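Local structure of L protein (CAS virus, 5MV0) at residues L102-S108 and I143-P148; D120-Y124 and F138-V142. The protein is the viral L protein, whose N-terminal domain, described here, probably serves as the cap-snatching endonuclease that takes capped primers from host mRNA for viral transcription. All blocks are in the same frame, centred on the assembly; numbering follows the deposited sequence. Where two conformers were deposited one is given.

Interaction 1: L102-S108 and I143-P148; sequences LEASTRS and ISETKP
Ala-104, Ser-105 and Thr-106 pair with Ile-143, Ser-144 and Glu-145 as neighbouring parallel strands, their axes 4.6 Å apart and inclined by only 10°. Ser-105 uses both its backbone groups, giving its N to Ile-143 O at 2.9 Å and accepting Glu-145 N at its own O. Just before it Ile-143 N points almost straight at Glu-103 O, 2.8 Å away; just after it Arg-107 N reaches Glu-145 O at 2.9 Å and carries the pairing past the end of the strand.

On the face shared by the two serines, Ser-105 OG and Ser-144 OG lie 2.9 Å apart in a hydrogen bond that either could donate. The two first torsions differ: Ser-144 OG stands opposite its backbone N (chi1 -171°), whereas Ser-105 OG sits between its N and carbonyl carbon (66°), and this difference brings the hydroxyls together. A water links Ser-105 OG to Ile-143 O; small hydroxyl side chains suit these two positions, short enough to meet each other directly and, at Ser-105, to hold a water. Arg-107 lays its aliphatic CG beside Ser-144 OG, then bends at chi2 and turns NH1 back onto Thr-106 O, 2.9 Å away and within the guanidinium plane.

The opposite face is mixed. Leu-102 CD1 meets Ile-143 CD1 at 4.1 Å, their end methyls meeting over this face of the sheet, and Thr-106 CG2 rests 3.6 Å from Pro-148 CA where the chain, past its strand, swings across toward Thr-106.

Helix 110-122 packs on the serine face through Lys-116 and Ile-117, and helix 34-57 lies against the other, where Thr-106 and Glu-145 both touch His-49. Strand 98-106 runs inside the mixed sheet and strand 137-145 at its edge, consistent with the PDDEXK nuclease core to which this family belongs.

Interaction 2: D120-Y124 and F138-V142; sequences DKLKY and FNIIV
Tyr-124 offers one face of its ring to Ile-140, whose CG2 stands 4.3 Å from the ring centroid and 21° off the normal, a CH-pi contact displaced toward the rim. The other branch of the isoleucine goes to the root of the tyrosine: CD1 lies 3.6 Å from Tyr-124 CB. With CG1 beside the backbone N (chi1 -56°) and CG2 opposite it, one beta-branched residue thus holds both the ring and its stem. Phe-138 brings its own edge to the tyrosine, CZ and CE2 each 3.9 Å from Tyr-124 CD1, and the two side chains cross at about a right angle.

Toward the helix the packing becomes slighter. Val-142 CG1 meets Asp-120 CB at 3.9 Å, using chiefly the CB of the aspartate, whose OD1 makes a salt bridge with Lys-116. Lys-121 suits its exposed place: its CB lies 4.3 Å from Val-142 CG2 and the chain runs on toward Ile-140, its NZ ending beside Ile-140 CD1.

The end of helix 110-122 and the turn after it thereby lie over strand 137-145. Val-101 of adjoining strand 98-106 touches the side chains of both aromatic residues, and helix 127-133 packs against Phe-138.

How the interactions relate
Strand 137-145 serves both interactions: its last residues pair edge to edge with strand 98-106 in interaction 1, while the preceding ones offer side chains to the end of helix 110-122 and the residues that follow it in interaction 2. The first, near the middle of the chain, is held chiefly by backbone hydrogen bonds; the second, farther out and also only partly buried, has no hydrogen bond across it and relies on apolar contact. Interaction 2 is nested within the loop that interaction 1 closes. Glu-103 joins them, its OE2 forming a salt bridge with Lys-123 NZ at 2.7 Å and probably a hydrogen bond with Tyr-124 OH, so that a buried carboxylate ties the sheet to the segment 120-124.

Interaction 1: L102-S108 and I143-P148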
loop_
_atom_site.group_PDB
_atom_site.type_symbol
_atom_site.label_atom_id
_atom_site.label_comp_id
_atom_site.label_asym_id
_atom_site.label_seq_id
_atom_site.Cartn_x
_atom_site.Cartn_y
_atom_site.Cartn_z
ATOM N N LEU B 102 -16.537 -19.104 -0.238
ATOM C CA LEU B 102 -17.207 -17.818 -0.301
ATOM C C LEU B 102 -17.336 -17.376 -1.750
ATOM O O LEU B 102 -16.376 -17.478 -2.526
ATOM C CB LEU B 102 -16.433 -16.757 0.501
ATOM C CG LEU B 102 -16.816 -15.310 0.174
ATOM C CD1 LEU B 102 -18.190 -14.986 0.741
ATOM C CD2 LEU B 102 -15.752 -14.346 0.687
ATOM N N GLU B 103 -18.521 -16.891 -2.109
ATOM C CA GLU B 103 -18.756 -16.165 -3.356
ATOM C C GLU B 103 -19.285 -14.790 -2.974
ATOM O O GLU B 103 -20.376 -14.676 -2.403
ATOM C CB GLU B 103 -19.746 -16.899 -4.262
ATOM C CG GLU B 103 -19.272 -18.274 -4.750
ATOM C CD GLU B 103 -18.146 -18.181 -5.771
ATOM O OE1 GLU B 103 -17.855 -17.058 -6.247
ATOM O OE2 GLU B 103 -17.554 -19.231 -6.097
ATOM N N ALA B 104 -18.518 -13.747 -3.281
ATOM C CA ALA B 104 -18.868 -12.387 -2.884
ATOM C C ALA B 104 -19.035 -11.508 -4.113
ATOM O O ALA B 104 -18.268 -11.616 -5.077
ATOM C CB ALA B 104 -17.798 -11.785 -1.961
ATOM N N SER B 105 -20.025 -10.626 -4.072
ATOM C CA SER B 105 -20.255 -9.723 -5.188
ATOM C C SER B 105 -20.994 -8.502 -4.676
ATOM O O SER B 105 -21.556 -8.504 -3.573
ATOM C CB SER B 105 -21.066 -10.407 -6.289
ATOM O OG SER B 105 -22.372 -10.676 -5.794
ATOM N N THR B 106 -21.006 -7.462 -5.500
ATOM C CA THR B 106 -21.859 -6.308 -5.279
ATOM C C THR B 106 -22.831 -6.189 -6.436
ATOM O O THR B 106 -22.464 -6.416 -7.594
ATOM C CB THR B 106 -21.052 -4.993 -5.129
ATOM O OG1 THR B 106 -20.354 -4.708 -6.354
ATOM C CG2 THR B 106 -20.053 -5.106 -3.984
ATOM N N ARG B 107 -24.077 -5.856 -6.105
ATOM C CA ARG B 107 -25.129 -5.580 -7.074
ATOM C C ARG B 107 -26.026 -4.553 -6.413
ATOM O O ARG B 107 -26.422 -4.748 -5.260
ATOM C CB ARG B 107 -25.943 -6.831 -7.454
ATOM C CG ARG B 107 -25.209 -7.928 -8.253
ATOM C CD ARG B 107 -24.794 -7.414 -9.631
ATOM N NE ARG B 107 -24.296 -8.489 -10.494
ATOM C CZ ARG B 107 -23.061 -8.982 -10.433
ATOM N NH1 ARG B 107 -22.202 -8.506 -9.537
ATOM N NH2 ARG B 107 -22.686 -9.949 -11.264
ATOM N N SER B 108 -26.335 -3.469 -7.123
ATOM C CA SER B 108 -26.991 -2.344 -6.458
ATOM C C SER B 108 -28.447 -2.660 -6.122
ATOM O O SER B 108 -28.953 -2.233 -5.077
ATOM C CB SER B 108 -26.907 -1.079 -7.320
ATOM O OG SER B 108 -27.481 -1.294 -8.601
ATOM N N ILE B 143 -22.616 -14.084 -0.795
ATOM C CA ILE B 143 -22.955 -12.739 -0.344
ATOM C C ILE B 143 -23.024 -11.830 -1.561
ATOM O O ILE B 143 -22.077 -11.776 -2.353
ATOM C CB ILE B 143 -21.917 -12.210 0.663
ATOM C CG1 ILE B 143 -21.983 -12.980 1.977
ATOM C CG2 ILE B 143 -22.078 -10.698 0.918
ATOM C CD1 ILE B 143 -20.772 -12.678 2.872
ATOM N N SER B 144 -24.135 -11.113 -1.709
ATOM C CA SER B 144 -24.255 -10.091 -2.742
ATOM C C SER B 144 -24.889 -8.854 -2.125
ATOM O O SER B 144 -26.048 -8.895 -1.700
ATOM C CB SER B 144 -25.079 -10.584 -3.934
ATOM O OG SER B 144 -25.011 -9.656 -5.002
ATOM N N GLU B 145 -24.143 -7.752 -2.100
ATOM C CA GLU B 145 -24.515 -6.575 -1.328
ATOM C C GLU B 145 -24.533 -5.331 -2.201
ATOM O O GLU B 145 -23.930 -5.287 -3.276
ATOM C CB GLU B 145 -23.564 -6.409 -0.133
ATOM C CG GLU B 145 -23.892 -7.443 0.912
ATOM C CD GLU B 145 -22.887 -7.531 2.023
ATOM O OE1 GLU B 145 -21.838 -6.851 1.951
ATOM O OE2 GLU B 145 -23.151 -8.306 2.968
ATOM N N THR B 146 -25.255 -4.321 -1.757
ATOM C CA THR B 146 -25.410 -3.101 -2.514
ATOM C C THR B 146 -24.158 -2.339 -2.774
ATOM O O THR B 146 -23.993 -1.811 -3.802
ATOM C CB THR B 146 -26.409 -2.104 -1.871
ATOM O OG1 THR B 146 -27.579 -2.785 -1.489
ATOM C CG2 THR B 146 -26.811 -1.190 -2.814
ATOM N N LYS B 147 -23.303 -2.300 -1.785
ATOM C CA LYS B 147 -22.049 -1.564 -1.826
ATOM C C LYS B 147 -20.922 -2.479 -1.379
ATOM O O LYS B 147 -21.145 -3.406 -0.597
ATOM C CB LYS B 147 -22.086 -0.325 -0.913
ATOM C CG LYS B 147 -22.977 0.809 -1.422
ATOM C CD LYS B 147 -22.979 1.973 -0.440
ATOM C CE LYS B 147 -24.145 2.930 -0.685
ATOM N NZ LYS B 147 -24.041 3.693 -1.953
ATOM N N PRO B 148 -19.703 -2.240 -1.849
ATOM C CA PRO B 148 -18.590 -3.091 -1.418
ATOM C C PRO B 148 -18.294 -2.852 0.052
ATOM O O PRO B 148 -18.396 -1.730 0.547
ATOM C CB PRO B 148 -17.428 -2.654 -2.316
ATOM C CG PRO B 148 -17.786 -1.289 -2.774
ATOM C CD PRO B 148 -19.281 -1.208 -2.810
HETATM O O HOH W 1 -22.262 -13.194 -4.943
#

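Interaction 2: D120-Y124 and F138-V142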
loop_
_atom_site.group_PDB
_atom_site.type_symbol
_atom_site.label_atom_id
_atom_site.label_comp_id
_atom_site.label_asym_id
_atom_site.label_seq_id
_atom_site.Cartn_x
_atom_site.Cartn_y
_atom_site.Cartn_z
ATOM N N ASP B 120 -24.465 -17.901 -8.491
ATOM C CA ASP B 120 -23.237 -18.313 -7.815
ATOM C C ASP B 120 -23.421 -19.639 -7.083
ATOM O O ASP B 120 -22.557 -20.523 -7.146
ATOM C CB ASP B 120 -22.777 -17.234 -6.836
ATOM C CG ASP B 120 -21.999 -16.117 -7.512
ATOM O OD1 ASP B 120 -21.765 -16.186 -8.749
ATOM O OD2 ASP B 120 -21.585 -15.185 -6.780
ATOM N N LYS B 121 -24.535 -19.797 -6.372
ATOM C CA LYS B 121 -24.739 -21.044 -5.644
ATOM C C LYS B 121 -24.945 -22.215 -6.596
ATOM O O LYS B 121 -24.561 -23.342 -6.278
ATOM C CB LYS B 121 -25.925 -20.920 -4.685
ATOM C CG LYS B 121 -25.859 -21.945 -3.561
ATOM C CD LYS B 121 -26.800 -21.620 -2.415
ATOM C CE LYS B 121 -26.549 -22.562 -1.240
ATOM N NZ LYS B 121 -26.535 -23.993 -1.659
ATOM N N LEU B 122 -25.518 -21.973 -7.775
ATOM C CA LEU B 122 -25.774 -23.073 -8.699
ATOM C C LEU B 122 -24.493 -23.688 -9.249
ATOM O O LEU B 122 -24.521 -24.838 -9.700
ATOM C CB LEU B 122 -26.658 -22.600 -9.849
ATOM C CG LEU B 122 -28.165 -22.542 -9.563
ATOM C CD1 LEU B 122 -28.901 -21.891 -10.726
ATOM C CD2 LEU B 122 -28.725 -23.941 -9.284
ATOM N N LYS B 123 -23.374 -22.954 -9.229
ATOM C CA LYS B 123 -22.111 -23.532 -9.686
ATOM C C LYS B 123 -21.774 -24.802 -8.923
ATOM O O LYS B 123 -21.112 -25.695 -9.465
ATOM C CB LYS B 123 -20.955 -22.539 -9.513
ATOM C CG LYS B 123 -21.110 -21.195 -10.200
ATOM C CD LYS B 123 -19.763 -20.434 -10.178
ATOM C CE LYS B 123 -19.275 -20.191 -8.757
ATOM N NZ LYS B 123 -18.044 -19.329 -8.750
ATOM N N TYR B 124 -22.196 -24.883 -7.663
ATOM C CA TYR B 124 -21.738 -25.894 -6.724
ATOM C C TYR B 124 -22.631 -27.140 -6.679
ATOM O O TYR B 124 -22.483 -27.950 -5.759
ATOM C CB TYR B 124 -21.632 -25.279 -5.327
ATOM C CG TYR B 124 -20.513 -24.264 -5.195
ATOM C CD1 TYR B 124 -19.243 -24.659 -4.799
ATOM C CD2 TYR B 124 -20.726 -22.913 -5.471
ATOM C CE1 TYR B 124 -18.214 -23.742 -4.682
ATOM C CE2 TYR B 124 -19.693 -21.989 -5.364
ATOM C CZ TYR B 124 -18.444 -22.411 -4.963
ATOM O OH TYR B 124 -17.398 -21.511 -4.840
ATOM N N PHE B 138 -19.501 -28.923 4.130
ATOM C CA PHE B 138 -19.139 -28.061 3.009
ATOM C C PHE B 138 -20.119 -26.894 3.034
ATOM O O PHE B 138 -21.267 -27.027 2.611
ATOM C CB PHE B 138 -19.183 -28.819 1.686
ATOM C CG PHE B 138 -18.724 -28.006 0.504
ATOM C CD1 PHE B 138 -17.382 -27.717 0.324
ATOM C CD2 PHE B 138 -19.635 -27.535 -0.422
ATOM C CE1 PHE B 138 -16.953 -26.966 -0.762
ATOM C CE2 PHE B 138 -19.216 -26.792 -1.512
ATOM C CZ PHE B 138 -17.867 -26.509 -1.680
ATOM N N ASN B 139 -19.672 -25.752 3.543
ATOM C CA ASN B 139 -20.540 -24.598 3.732
ATOM C C ASN B 139 -20.250 -23.567 2.645
ATOM O O ASN B 139 -19.152 -23.000 2.579
ATOM C CB ASN B 139 -20.358 -24.021 5.134
ATOM C CG ASN B 139 -20.766 -25.008 6.223
ATOM O OD1 ASN B 139 -21.518 -25.957 5.972
ATOM N ND2 ASN B 139 -20.279 -24.783 7.438
ATOM N N ILE B 140 -21.244 -23.327 1.795
ATOM C CA ILE B 140 -21.138 -22.377 0.694
ATOM C C ILE B 140 -21.760 -21.074 1.165
ATOM O O ILE B 140 -22.973 -20.998 1.372
ATOM C CB ILE B 140 -21.839 -22.888 -0.569
ATOM C CG1 ILE B 140 -21.288 -24.248 -0.974
ATOM C CG2 ILE B 140 -21.703 -21.874 -1.713
ATOM C CD1 ILE B 140 -22.258 -25.050 -1.831
ATOM N N ILE B 141 -20.937 -20.046 1.341
ATOM C CA ILE B 141 -21.411 -18.730 1.745
ATOM C C ILE B 141 -21.435 -17.844 0.506
ATOM O O ILE B 141 -20.411 -17.662 -0.163
ATOM C CB ILE B 141 -20.533 -18.136 2.857
ATOM C CG1 ILE B 141 -20.493 -19.108 4.040
ATOM C CG2 ILE B 141 -21.072 -16.770 3.299
ATOM C CD1 ILE B 141 -19.626 -18.664 5.212
ATOM N N VAL B 142 -22.607 -17.311 0.185
ATOM C CA VAL B 142 -22.810 -16.492 -1.001
ATOM C C VAL B 142 -23.363 -15.153 -0.536
ATOM O O VAL B 142 -24.444 -15.096 0.065
ATOM C CB VAL B 142 -23.751 -17.176 -2.008
ATOM C CG1 VAL B 142 -23.922 -16.332 -3.269
ATOM C CG2 VAL B 142 -23.214 -18.556 -2.356
#